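Side-chain contacts in chitinase (Paenibacillus sp. FPU-7, PDB 5GZT), which probably hydrolyses chitin and chitodextrins at random internal β-1,4 linkages as an endochitinase, with two glycoside hydrolase family 18 regions in one chain: residues I404-E409 with A427-L432; L453-A456 with T462-D465; K471-L476 with N520-E525; S512-Y517 with L527-A532. All blocks are in the same frame, centred on the assembly; numbering follows the deposited sequence.

Contact 1. Residues I404-E409 with A427-L432; sequences IDLDWE and ANFTAL
Residues 404-409, on strand 403-407, run past helix 425-447, the backbones coming nearest where the CA atoms of Trp408 and Phe429 are 9.1 Å apart. Between them the side chains of Trp408 and Phe429 lie alongside one another, pointing opposite ways. Their ring planes meet at 75° and the centroids of the indole's six-membered ring and the phenyl ring are 5.3 Å apart, an oblique pairing in which Trp408 CE3 comes within 3.6 Å of Phe429 CD1. Trp408 CZ3 rests on Phe429 CB, at 3.9 Å. With CG anti to the backbone N (chi1 175°), the indole extends toward the helix; Phe375 stacks with it. One strand position back from Asp407, Leu406 brings CD1 to the rim of the phenyl ring, 4.2 Å from Phe429 CE1, and the same methyl meets Leu432 CD2. Asp405, Asp407 and Glu409 belong to the DxDxE signature of family 18, whose glutamate is the catalytic acid in relatives. Asp407 turns its CB away from the helix and bonds to Tyr282, while Asp405 bonds to Ser366. No hydrogen bond crosses between strand and helix, so this side is held by apolar and aromatic contact, while Asp405 and Asp407 turn to other partners.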
loop_
_atom_site.group_PDB
_atom_site.type_symbol
_atom_site.label_atom_id
_atom_site.label_comp_id
_atom_site.label_asym_id
_atom_site.label_seq_id
_atom_site.Cartn_x
_atom_site.Cartn_y
_atom_site.Cartn_z
ATOM N N ILE B 404 11.504 -3.106 7.499
ATOM C CA ILE B 404 12.392 -3.827 6.604
ATOM C C ILE B 404 11.524 -4.860 5.884
ATOM O O ILE B 404 10.728 -5.605 6.536
ATOM C CB ILE B 404 13.456 -4.649 7.373
ATOM C CG1 ILE B 404 14.429 -3.734 8.152
ATOM C CG2 ILE B 404 14.312 -5.525 6.484
ATOM C CD1 ILE B 404 15.312 -4.520 9.129
ATOM N N ASP B 405 11.773 -4.994 4.589
ATOM C CA ASP B 405 11.163 -6.036 3.763
ATOM C C ASP B 405 12.249 -6.848 3.068
ATOM O O ASP B 405 13.164 -6.278 2.550
ATOM C CB ASP B 405 10.129 -5.375 2.759
ATOM C CG ASP B 405 9.766 -6.298 1.627
ATOM O OD1 ASP B 405 8.947 -7.191 1.890
ATOM O OD2 ASP B 405 10.369 -6.184 0.541
ATOM N N LEU B 406 12.152 -8.163 2.994
ATOM C CA LEU B 406 13.132 -8.925 2.224
ATOM C C LEU B 406 12.503 -9.495 1.003
ATOM O O LEU B 406 11.436 -10.124 1.107
ATOM C CB LEU B 406 13.673 -10.100 2.990
ATOM C CG LEU B 406 14.342 -9.880 4.382
ATOM C CD1 LEU B 406 15.016 -11.177 4.758
ATOM C CD2 LEU B 406 15.325 -8.736 4.328
ATOM N N ASP B 407 13.194 -9.356 -0.132
ATOM C CA ASP B 407 12.804 -9.947 -1.412
ATOM C C ASP B 407 13.900 -10.840 -1.882
ATOM O O ASP B 407 14.698 -10.472 -2.815
ATOM C CB ASP B 407 12.459 -8.867 -2.510
ATOM C CG ASP B 407 11.361 -7.920 -2.080
ATOM O OD1 ASP B 407 10.857 -8.096 -0.915
ATOM O OD2 ASP B 407 10.988 -6.981 -2.884
ATOM N N TRP B 408 13.950 -12.044 -1.305
ATOM C CA TRP B 408 14.916 -13.015 -1.787
ATOM C C TRP B 408 14.328 -13.843 -2.877
ATOM O O TRP B 408 13.283 -14.542 -2.715
ATOM C CB TRP B 408 15.398 -13.840 -0.593
ATOM C CG TRP B 408 16.338 -15.025 -0.711
ATOM C CD1 TRP B 408 16.826 -15.661 -1.812
ATOM C CD2 TRP B 408 16.845 -15.741 0.424
ATOM N NE1 TRP B 408 17.605 -16.738 -1.421
ATOM C CE2 TRP B 408 17.588 -16.825 -0.058
ATOM C CE3 TRP B 408 16.703 -15.564 1.822
ATOM C CZ2 TRP B 408 18.243 -17.717 0.786
ATOM C CZ3 TRP B 408 17.332 -16.508 2.683
ATOM C CH2 TRP B 408 18.093 -17.545 2.146
ATOM N N GLU B 409 15.018 -13.836 -4.009
ATOM C CA GLU B 409 14.463 -14.371 -5.245
ATOM C C GLU B 409 15.380 -15.423 -5.821
ATOM O O GLU B 409 16.125 -15.171 -6.725
ATOM C CB GLU B 409 14.107 -13.225 -6.243
ATOM C CG GLU B 409 13.265 -12.096 -5.608
ATOM C CD GLU B 409 12.645 -11.103 -6.611
ATOM O OE1 GLU B 409 12.643 -11.411 -7.795
ATOM O OE2 GLU B 409 12.141 -10.032 -6.195
ATOM N N ALA B 427 15.293 -23.591 5.927
ATOM C CA ALA B 427 15.322 -23.273 7.400
ATOM C C ALA B 427 16.078 -21.972 7.695
ATOM O O ALA B 427 15.760 -21.214 8.636
ATOM C CB ALA B 427 15.959 -24.449 8.193
ATOM N N ASN B 428 17.079 -21.678 6.882
ATOM C CA ASN B 428 17.880 -20.480 7.128
ATOM C C ASN B 428 17.064 -19.210 7.010
ATOM O O ASN B 428 17.239 -18.239 7.822
ATOM C CB ASN B 428 19.133 -20.472 6.198
ATOM C CG ASN B 428 20.212 -21.531 6.626
ATOM O OD1 ASN B 428 20.071 -22.158 7.673
ATOM N ND2 ASN B 428 21.252 -21.734 5.816
ATOM N N PHE B 429 16.159 -19.192 6.006
ATOM C CA PHE B 429 15.265 -18.015 5.806
ATOM C C PHE B 429 14.432 -17.849 7.089
ATOM O O PHE B 429 14.255 -16.731 7.666
ATOM C CB PHE B 429 14.417 -18.278 4.507
ATOM C CG PHE B 429 13.524 -17.122 4.058
ATOM C CD1 PHE B 429 13.967 -15.785 4.085
ATOM C CD2 PHE B 429 12.253 -17.388 3.530
ATOM C CE1 PHE B 429 13.149 -14.748 3.622
ATOM C CE2 PHE B 429 11.453 -16.357 3.071
ATOM C CZ PHE B 429 11.891 -15.043 3.146
ATOM N N THR B 430 13.945 -18.959 7.610
ATOM C CA THR B 430 13.139 -18.889 8.863
ATOM C C THR B 430 13.894 -18.249 10.032
ATOM O O THR B 430 13.410 -17.320 10.746
ATOM C CB THR B 430 12.653 -20.313 9.245
ATOM O OG1 THR B 430 11.810 -20.817 8.197
ATOM C CG2 THR B 430 11.891 -20.283 10.582
ATOM N N ALA B 431 15.119 -18.730 10.200
ATOM C CA ALA B 431 16.014 -18.225 11.282
ATOM C C ALA B 431 16.356 -16.750 11.088
ATOM O O ALA B 431 16.284 -15.937 12.021
ATOM C CB ALA B 431 17.283 -19.075 11.299
ATOM N N LEU B 432 16.675 -16.385 9.839
ATOM C CA LEU B 432 16.967 -14.981 9.551
ATOM C C LEU B 432 15.806 -14.080 9.909
ATOM O O LEU B 432 15.961 -13.008 10.518
ATOM C CB LEU B 432 17.409 -14.828 8.067
ATOM C CG LEU B 432 17.561 -13.443 7.475
ATOM C CD1 LEU B 432 18.445 -12.505 8.304
ATOM C CD2 LEU B 432 18.125 -13.643 6.070
#

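Contact 2. Residues L453-A456 with T462-D465; sequences LAIA and TYTD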
loop_
_atom_site.group_PDB
_atom_site.type_symbol
_atom_site.label_atom_id
_atom_site.label_comp_id
_atom_site.label_asym_id
_atom_site.label_seq_id
_atom_site.Cartn_x
_atom_site.Cartn_y
_atom_site.Cartn_z
ATOM N N LEU B 453 8.066 -5.967 9.688
ATOM C CA LEU B 453 8.896 -6.899 8.964
ATOM C C LEU B 453 8.017 -7.630 7.953
ATOM O O LEU B 453 6.937 -8.149 8.300
ATOM C CB LEU B 453 9.514 -7.927 9.880
ATOM C CG LEU B 453 10.472 -8.880 9.207
ATOM C CD1 LEU B 453 11.747 -8.180 8.722
ATOM C CD2 LEU B 453 10.820 -9.989 10.154
ATOM N N ALA B 454 8.474 -7.688 6.700
ATOM C CA ALA B 454 7.663 -8.226 5.590
ATOM C C ALA B 454 8.560 -8.853 4.583
ATOM O O ALA B 454 9.776 -8.625 4.602
ATOM C CB ALA B 454 6.787 -7.117 4.962
ATOM N N ILE B 455 7.995 -9.705 3.745
ATOM C CA ILE B 455 8.697 -10.225 2.612
ATOM C C ILE B 455 7.887 -10.065 1.332
ATOM O O ILE B 455 6.657 -9.906 1.391
ATOM C CB ILE B 455 9.056 -11.719 2.763
ATOM C CG1 ILE B 455 7.819 -12.629 2.753
ATOM C CG2 ILE B 455 9.901 -11.883 4.028
ATOM C CD1 ILE B 455 8.159 -14.104 2.694
ATOM N N ALA B 456 8.589 -10.135 0.204
ATOM C CA ALA B 456 7.987 -10.474 -1.102
ATOM C C ALA B 456 8.202 -11.929 -1.412
ATOM O O ALA B 456 9.316 -12.452 -1.296
ATOM C CB ALA B 456 8.540 -9.603 -2.236
ATOM N N THR B 462 6.687 -24.087 -6.553
ATOM C CA THR B 462 8.125 -24.220 -6.248
ATOM C C THR B 462 8.554 -23.302 -5.129
ATOM O O THR B 462 9.244 -23.716 -4.182
ATOM C CB THR B 462 8.982 -23.933 -7.466
ATOM O OG1 THR B 462 8.556 -24.767 -8.546
ATOM C CG2 THR B 462 10.449 -24.200 -7.191
ATOM N N TYR B 463 8.123 -22.058 -5.193
ATOM C CA TYR B 463 8.422 -21.156 -4.107
ATOM C C TYR B 463 7.820 -21.598 -2.744
ATOM O O TYR B 463 8.498 -21.524 -1.749
ATOM C CB TYR B 463 7.957 -19.712 -4.410
ATOM C CG TYR B 463 8.333 -18.773 -3.306
ATOM C CD1 TYR B 463 7.511 -18.605 -2.252
ATOM C CD2 TYR B 463 9.587 -18.087 -3.292
ATOM C CE1 TYR B 463 7.869 -17.787 -1.174
ATOM C CE2 TYR B 463 9.946 -17.270 -2.222
ATOM C CZ TYR B 463 9.099 -17.145 -1.150
ATOM O OH TYR B 463 9.329 -16.289 -0.084
ATOM N N THR B 464 6.544 -21.943 -2.681
ATOM C CA THR B 464 5.894 -22.348 -1.416
ATOM C C THR B 464 6.554 -23.644 -0.762
ATOM O O THR B 464 6.645 -23.789 0.472
ATOM C CB THR B 464 4.369 -22.548 -1.618
ATOM O OG1 THR B 464 4.150 -23.369 -2.738
ATOM C CG2 THR B 464 3.695 -21.203 -1.863
ATOM N N ASP B 465 6.991 -24.520 -1.654
ATOM C CA ASP B 465 7.774 -25.731 -1.360
ATOM C C ASP B 465 9.186 -25.439 -0.858
ATOM O O ASP B 465 9.809 -26.330 -0.318
ATOM C CB ASP B 465 7.926 -26.581 -2.620
ATOM C CG ASP B 465 6.682 -27.401 -2.955
ATOM O OD1 ASP B 465 5.729 -27.540 -2.162
ATOM O OD2 ASP B 465 6.691 -27.959 -4.045
HETATM O O HOH W 1 11.310 -14.198 -0.792
#
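Tyr463 carries its hydroxyl up to the end of Ile455, where OH stands 3.7 Å from the CD1 methyl. The two side chains approach obliquely, and their backbones stay well apart, the CA atoms of Tyr463 and Ala456 being 11.1 Å from each other. The phenol covers this gap because CG lies anti to the backbone N (chi1 -177°), which sends the ring outward from the short helix 461-464. With chi1 at 68°, Ile455 swings CG1 over its own backbone, and CD1 at the end of that branch meets the tyrosine. In the (βα)8 barrel of family 18, strand 452-457 is the fifth of the eight barrel strands, and Ile455 looks outward from it to the surrounding helices, touching Phe429 and Leu433 of helix 425-447. Phe429 also packs on Tyr463, as do Tyr413 and Tyr517. The polar link across the contact is made by one water. Tyr463 OH donates to it over 3.0 Å, and the water in turn donates to Ala456 O at 2.7 Å, lying nearly straight out from that carbonyl. The two bonds leave the water at roughly a right angle. Directly, Tyr463 OH and Ala456 O are 4.0 Å apart, so the water supplies both the buried hydroxyl and the buried carbonyl with a partner. At the other end of the tyrosine, its backbone N bonds to Ser460 OG.

Contact 3. Residues K471-L476 with N520-E525; sequences KITPYL and NGVPAE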
loop_
_atom_site.group_PDB
_atom_site.type_symbol
_atom_site.label_atom_id
_atom_site.label_comp_id
_atom_site.label_asym_id
_atom_site.label_seq_id
_atom_site.Cartn_x
_atom_site.Cartn_y
_atom_site.Cartn_z
ATOM N N LYS B 471 5.827 -21.620 9.558
ATOM C CA LYS B 471 6.907 -21.139 10.432
ATOM C C LYS B 471 7.263 -19.675 10.336
ATOM O O LYS B 471 7.433 -19.043 11.365
ATOM C CB LYS B 471 8.143 -22.005 10.310
ATOM C CG LYS B 471 7.867 -23.430 10.775
ATOM C CD LYS B 471 9.138 -24.251 10.922
ATOM C CE LYS B 471 8.923 -25.672 10.415
ATOM N NZ LYS B 471 10.032 -26.516 10.920
ATOM N N ILE B 472 7.352 -19.098 9.131
ATOM C CA ILE B 472 7.793 -17.678 9.040
ATOM C C ILE B 472 6.693 -16.705 9.301
ATOM O O ILE B 472 6.931 -15.569 9.693
ATOM C CB ILE B 472 8.435 -17.353 7.671
ATOM C CG1 ILE B 472 7.438 -17.430 6.501
ATOM C CG2 ILE B 472 9.614 -18.262 7.414
ATOM C CD1 ILE B 472 8.090 -17.587 5.130
ATOM N N THR B 473 5.456 -17.120 9.107
ATOM C CA THR B 473 4.348 -16.153 9.156
ATOM C C THR B 473 4.216 -15.441 10.462
ATOM O O THR B 473 3.897 -14.235 10.480
ATOM C CB THR B 473 3.000 -16.819 8.712
ATOM O OG1 THR B 473 3.074 -17.148 7.319
ATOM C CG2 THR B 473 1.878 -15.911 8.837
ATOM N N PRO B 474 4.461 -16.145 11.610
ATOM C CA PRO B 474 4.417 -15.375 12.861
ATOM C C PRO B 474 5.430 -14.257 12.984
ATOM O O PRO B 474 5.181 -13.267 13.663
ATOM C CB PRO B 474 4.648 -16.444 13.935
ATOM C CG PRO B 474 4.062 -17.661 13.358
ATOM C CD PRO B 474 4.403 -17.586 11.867
ATOM N N TYR B 475 6.544 -14.335 12.284
ATOM C CA TYR B 475 7.461 -13.196 12.305
ATOM C C TYR B 475 7.105 -11.987 11.413
ATOM O O TYR B 475 7.700 -10.909 11.590
ATOM C CB TYR B 475 8.830 -13.700 11.939
ATOM C CG TYR B 475 9.252 -14.887 12.736
ATOM C CD1 TYR B 475 9.205 -14.879 14.140
ATOM C CD2 TYR B 475 9.717 -16.054 12.089
ATOM C CE1 TYR B 475 9.601 -16.018 14.863
ATOM C CE2 TYR B 475 10.107 -17.186 12.797
ATOM C CZ TYR B 475 10.056 -17.169 14.176
ATOM O OH TYR B 475 10.481 -18.320 14.825
ATOM N N LEU B 476 6.124 -12.145 10.493
ATOM C CA LEU B 476 5.865 -11.161 9.402
ATOM C C LEU B 476 4.599 -10.353 9.607
ATOM O O LEU B 476 3.602 -10.911 9.902
ATOM C CB LEU B 476 5.796 -11.930 8.067
ATOM C CG LEU B 476 7.028 -12.777 7.771
ATOM C CD1 LEU B 476 6.860 -13.651 6.554
ATOM C CD2 LEU B 476 8.282 -11.939 7.631
ATOM N N ASN B 520 -1.890 -23.293 2.525
ATOM C CA ASN B 520 -0.738 -23.609 3.354
ATOM C C ASN B 520 -0.795 -22.968 4.752
ATOM O O ASN B 520 0.177 -22.955 5.471
ATOM C CB ASN B 520 0.524 -23.205 2.611
ATOM C CG ASN B 520 0.934 -24.216 1.587
ATOM O OD1 ASN B 520 1.516 -25.235 1.933
ATOM N ND2 ASN B 520 0.646 -23.950 0.304
ATOM N N GLY B 521 -1.920 -22.421 5.157
ATOM C CA GLY B 521 -2.012 -21.863 6.479
ATOM C C GLY B 521 -1.784 -20.396 6.590
ATOM O O GLY B 521 -1.966 -19.864 7.687
ATOM N N VAL B 522 -1.386 -19.688 5.513
ATOM C CA VAL B 522 -1.145 -18.264 5.719
ATOM C C VAL B 522 -2.499 -17.571 5.856
ATOM O O VAL B 522 -3.386 -17.817 5.057
ATOM C CB VAL B 522 -0.289 -17.643 4.606
ATOM C CG1 VAL B 522 0.034 -16.206 4.912
ATOM C CG2 VAL B 522 0.948 -18.517 4.321
ATOM N N PRO B 523 -2.681 -16.705 6.878
ATOM C CA PRO B 523 -3.915 -16.003 7.033
ATOM C C PRO B 523 -4.194 -14.922 5.958
ATOM O O PRO B 523 -3.295 -14.154 5.646
ATOM C CB PRO B 523 -3.741 -15.249 8.378
ATOM C CG PRO B 523 -2.615 -15.942 9.060
ATOM C CD PRO B 523 -1.756 -16.424 7.973
ATOM N N ALA B 524 -5.460 -14.748 5.601
ATOM C CA ALA B 524 -5.884 -13.739 4.589
ATOM C C ALA B 524 -5.350 -12.360 4.931
ATOM O O ALA B 524 -4.703 -11.720 4.078
ATOM C CB ALA B 524 -7.428 -13.724 4.420
ATOM N N GLU B 525 -5.588 -11.983 6.195
ATOM C CA GLU B 525 -5.077 -10.840 6.946
ATOM C C GLU B 525 -3.629 -10.398 6.608
ATOM O O GLU B 525 -3.232 -9.250 6.809
ATOM C CB GLU B 525 -5.107 -11.218 8.460
ATOM C CG GLU B 525 -5.310 -10.041 9.391
ATOM C CD GLU B 525 -5.924 -10.452 10.711
ATOM O OE1 GLU B 525 -6.813 -9.725 11.263
ATOM O OE2 GLU B 525 -5.495 -11.527 11.170
#
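The contact is van der Waals in kind, and Thr473 supplies both touches, with its CB directed at the loop 520-525. Its methyl CG2 points at the CD corner of the Pro523 ring, 3.8 Å away. CG2 takes this course because it stands anti to the backbone N, whereas the hydroxyl branch lies beside that N (chi1 -67°). The side chains of Thr473 and Val522 are set at a slant, and Thr473 OG1 sits against both Val522 methyls, 3.9 Å from CG2 and 4.0 Å from CG1. These touches involve no polar group of the loop. Ile479, on strand 478-481, packs against both Thr473 and Val522. The two segments are neighbouring helix-to-strand connections of the (βα)8 barrel: 471-476 leads into strand 478-481, and the loop 520-525 leads into strand 527-532. In such barrels these connections lie at the end opposite to the active site. Hydrogen bonding shapes each partner separately. Thr473 OG1 bonds back to Leu469 O, one turn earlier, which fixes the rotation of the side chain, and Leu476 N bonds to Thr473 O at 3.1 Å. The carbonyls of Thr473 and Leu476 both receive NZ of Lys526, the residue just after 520-525, still in the loop. Gly521, with phi 96°, is the C' residue of a Schellman motif that ends helix 510-519, pairing Val522 N with Tyr517 O and Gly521 N with Leu518 O.

Contact 4. Residues S512-Y517 with L527-A532; sequences STVKLY and LMVGGA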
loop_
_atom_site.group_PDB
_atom_site.type_symbol
_atom_site.label_atom_id
_atom_site.label_comp_id
_atom_site.label_asym_id
_atom_site.label_seq_id
_atom_site.Cartn_x
_atom_site.Cartn_y
_atom_site.Cartn_z
ATOM N N SER B 512 -5.477 -18.132 -8.042
ATOM C CA SER B 512 -4.719 -19.369 -7.851
ATOM C C SER B 512 -3.646 -19.212 -6.799
ATOM O O SER B 512 -3.475 -20.125 -5.985
ATOM C CB SER B 512 -4.174 -19.953 -9.158
ATOM O OG SER B 512 -3.047 -19.215 -9.655
ATOM N N THR B 513 -2.977 -18.061 -6.757
ATOM C CA THR B 513 -1.926 -17.842 -5.789
ATOM C C THR B 513 -2.425 -17.672 -4.370
ATOM O O THR B 513 -1.864 -18.243 -3.398
ATOM C CB THR B 513 -1.043 -16.647 -6.183
ATOM O OG1 THR B 513 -0.576 -16.880 -7.519
ATOM C CG2 THR B 513 0.149 -16.515 -5.302
ATOM N N VAL B 514 -3.451 -16.867 -4.209
ATOM C CA VAL B 514 -4.009 -16.624 -2.934
ATOM C C VAL B 514 -4.566 -17.945 -2.380
ATOM O O VAL B 514 -4.408 -18.202 -1.184
ATOM C CB VAL B 514 -5.096 -15.557 -2.968
ATOM C CG1 VAL B 514 -5.885 -15.531 -1.664
ATOM C CG2 VAL B 514 -4.468 -14.156 -3.256
ATOM N N LYS B 515 -5.117 -18.796 -3.247
ATOM C CA LYS B 515 -5.699 -20.061 -2.813
ATOM C C LYS B 515 -4.527 -20.977 -2.345
ATOM O O LYS B 515 -4.678 -21.665 -1.362
ATOM C CB LYS B 515 -6.490 -20.713 -3.905
ATOM C CG LYS B 515 -7.856 -20.098 -4.081
ATOM C CD LYS B 515 -8.524 -20.663 -5.355
ATOM C CE LYS B 515 -9.925 -20.130 -5.414
ATOM N NZ LYS B 515 -10.721 -20.247 -6.652
ATOM N N LEU B 516 -3.395 -20.951 -3.044
ATOM C CA LEU B 516 -2.226 -21.718 -2.661
ATOM C C LEU B 516 -1.714 -21.300 -1.299
ATOM O O LEU B 516 -1.455 -22.151 -0.429
ATOM C CB LEU B 516 -1.113 -21.659 -3.712
ATOM C CG LEU B 516 0.289 -22.166 -3.358
ATOM C CD1 LEU B 516 0.339 -23.730 -3.329
ATOM C CD2 LEU B 516 1.282 -21.631 -4.371
ATOM N N TYR B 517 -1.608 -20.017 -1.076
ATOM C CA TYR B 517 -1.121 -19.501 0.167
ATOM C C TYR B 517 -2.098 -19.807 1.326
ATOM O O TYR B 517 -1.657 -20.330 2.389
ATOM C CB TYR B 517 -0.742 -18.010 0.095
ATOM C CG TYR B 517 0.641 -17.798 -0.438
ATOM C CD1 TYR B 517 0.946 -18.053 -1.771
ATOM C CD2 TYR B 517 1.685 -17.443 0.414
ATOM C CE1 TYR B 517 2.238 -17.997 -2.241
ATOM C CE2 TYR B 517 2.955 -17.373 -0.050
ATOM C CZ TYR B 517 3.231 -17.634 -1.368
ATOM O OH TYR B 517 4.555 -17.473 -1.807
ATOM N N LEU B 527 -2.000 -11.327 3.663
ATOM C CA LEU B 527 -1.694 -11.521 2.236
ATOM C C LEU B 527 -1.950 -10.257 1.460
ATOM O O LEU B 527 -3.121 -9.796 1.386
ATOM C CB LEU B 527 -2.521 -12.626 1.634
ATOM C CG LEU B 527 -2.099 -14.023 2.103
ATOM C CD1 LEU B 527 -3.134 -14.956 1.511
ATOM C CD2 LEU B 527 -0.709 -14.423 1.653
ATOM N N MET B 528 -0.894 -9.714 0.858
ATOM C CA MET B 528 -1.050 -8.575 -0.053
ATOM C C MET B 528 -1.036 -9.161 -1.468
ATOM O O MET B 528 -0.198 -10.016 -1.864
ATOM C CB MET B 528 0.070 -7.580 0.070
ATOM C CG MET B 528 0.165 -6.850 1.373
ATOM S SD MET B 528 -0.920 -5.490 1.594
ATOM C CE MET B 528 -0.231 -4.265 0.477
ATOM N N VAL B 529 -1.974 -8.667 -2.240
ATOM C CA VAL B 529 -2.079 -9.074 -3.625
ATOM C C VAL B 529 -1.205 -8.162 -4.483
ATOM O O VAL B 529 -1.294 -6.929 -4.344
ATOM C CB VAL B 529 -3.551 -8.992 -4.037
ATOM C CG1 VAL B 529 -3.728 -8.998 -5.560
ATOM C CG2 VAL B 529 -4.290 -10.143 -3.355
ATOM N N GLY B 530 -0.472 -8.751 -5.413
ATOM C CA GLY B 530 0.398 -7.970 -6.321
ATOM C C GLY B 530 -0.233 -7.576 -7.691
ATOM O O GLY B 530 -0.986 -8.343 -8.320
ATOM N N GLY B 531 0.086 -6.371 -8.124
ATOM C CA GLY B 531 -0.254 -5.887 -9.455
ATOM C C GLY B 531 0.996 -5.290 -10.094
ATOM O O GLY B 531 2.006 -5.045 -9.408
ATOM N N ALA B 532 0.926 -5.085 -11.392
ATOM C CA ALA B 532 2.064 -4.595 -12.174
ATOM C C ALA B 532 1.744 -3.374 -13.015
ATOM O O ALA B 532 0.675 -3.326 -13.655
ATOM C CB ALA B 532 2.559 -5.705 -13.062
#
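Val514 and Val529 meet at about a right angle, one methyl of each doing the touching, with CG2 of Val514 4.0 Å from CG2 of Val529. The other methyl of Val514, CG1, is turned to the residue two before Val529 on the strand and lies 4.2 Å from Leu527 CD1. One valine of the helix therefore serves two residues that stand on the same side of the strand, with Met528 between them facing away from the helix. Leu527 is also crossed obliquely by Tyr517. Its CD2 methyl rests 3.9 Å from Tyr517 CB and 4.0 Å from the ring atom CD2 of the tyrosine, and CD1 of Leu527 comes to 4.1 Å from the same CB. Leu527 thus meets CB and the nearby ring atoms CG and CD2 of Tyr517, while the first torsion (chi1 -84°) carries the ring off, although CB is aimed at the strand, with Thr513 O at the ring's edge and in its plane. The hydroxyl finds its partner in Gly458 O, beyond strand 452-457. No hydrogen bond joins the two segments, and all four touching residues are buried. The short segments run nearly antiparallel, at 157° with axes 10.1 Å apart, as expected of a helix and the following strand in a (βα)8 barrel. Helix 510-519 thus lies over strands 478-481 and 527-532, Val514 and Tyr517 both touching Leu481 of the former, while helix 602-614 touches both partners, Tyr611 on Val514 of the helix and Ile612 on Val529 of the strand.

All four contacts belong to the first of the two family 18 barrels. Contact 1 comes wholly before contact 2 in the chain; their centres lie about 8 Å apart, and strands 403-407 and 452-457 pair side by side. Contacts 2 and 3, about 10 Å between centres, meet where Ile455 packs on Leu476. Contacts 3 and 4 (centres about 13 Å apart) interleave, since helix 510-519 lies between 471-476 and 520-525, and strand 527-532 follows. Contacts 1 and 4, about 19 Å between centres, do not touch, but Tyr463 and Tyr517 bring contacts 2 and 4 together. The series joins barrel strands four to seven to the outer helices and loops, on the wall that carries the DxDxE strand.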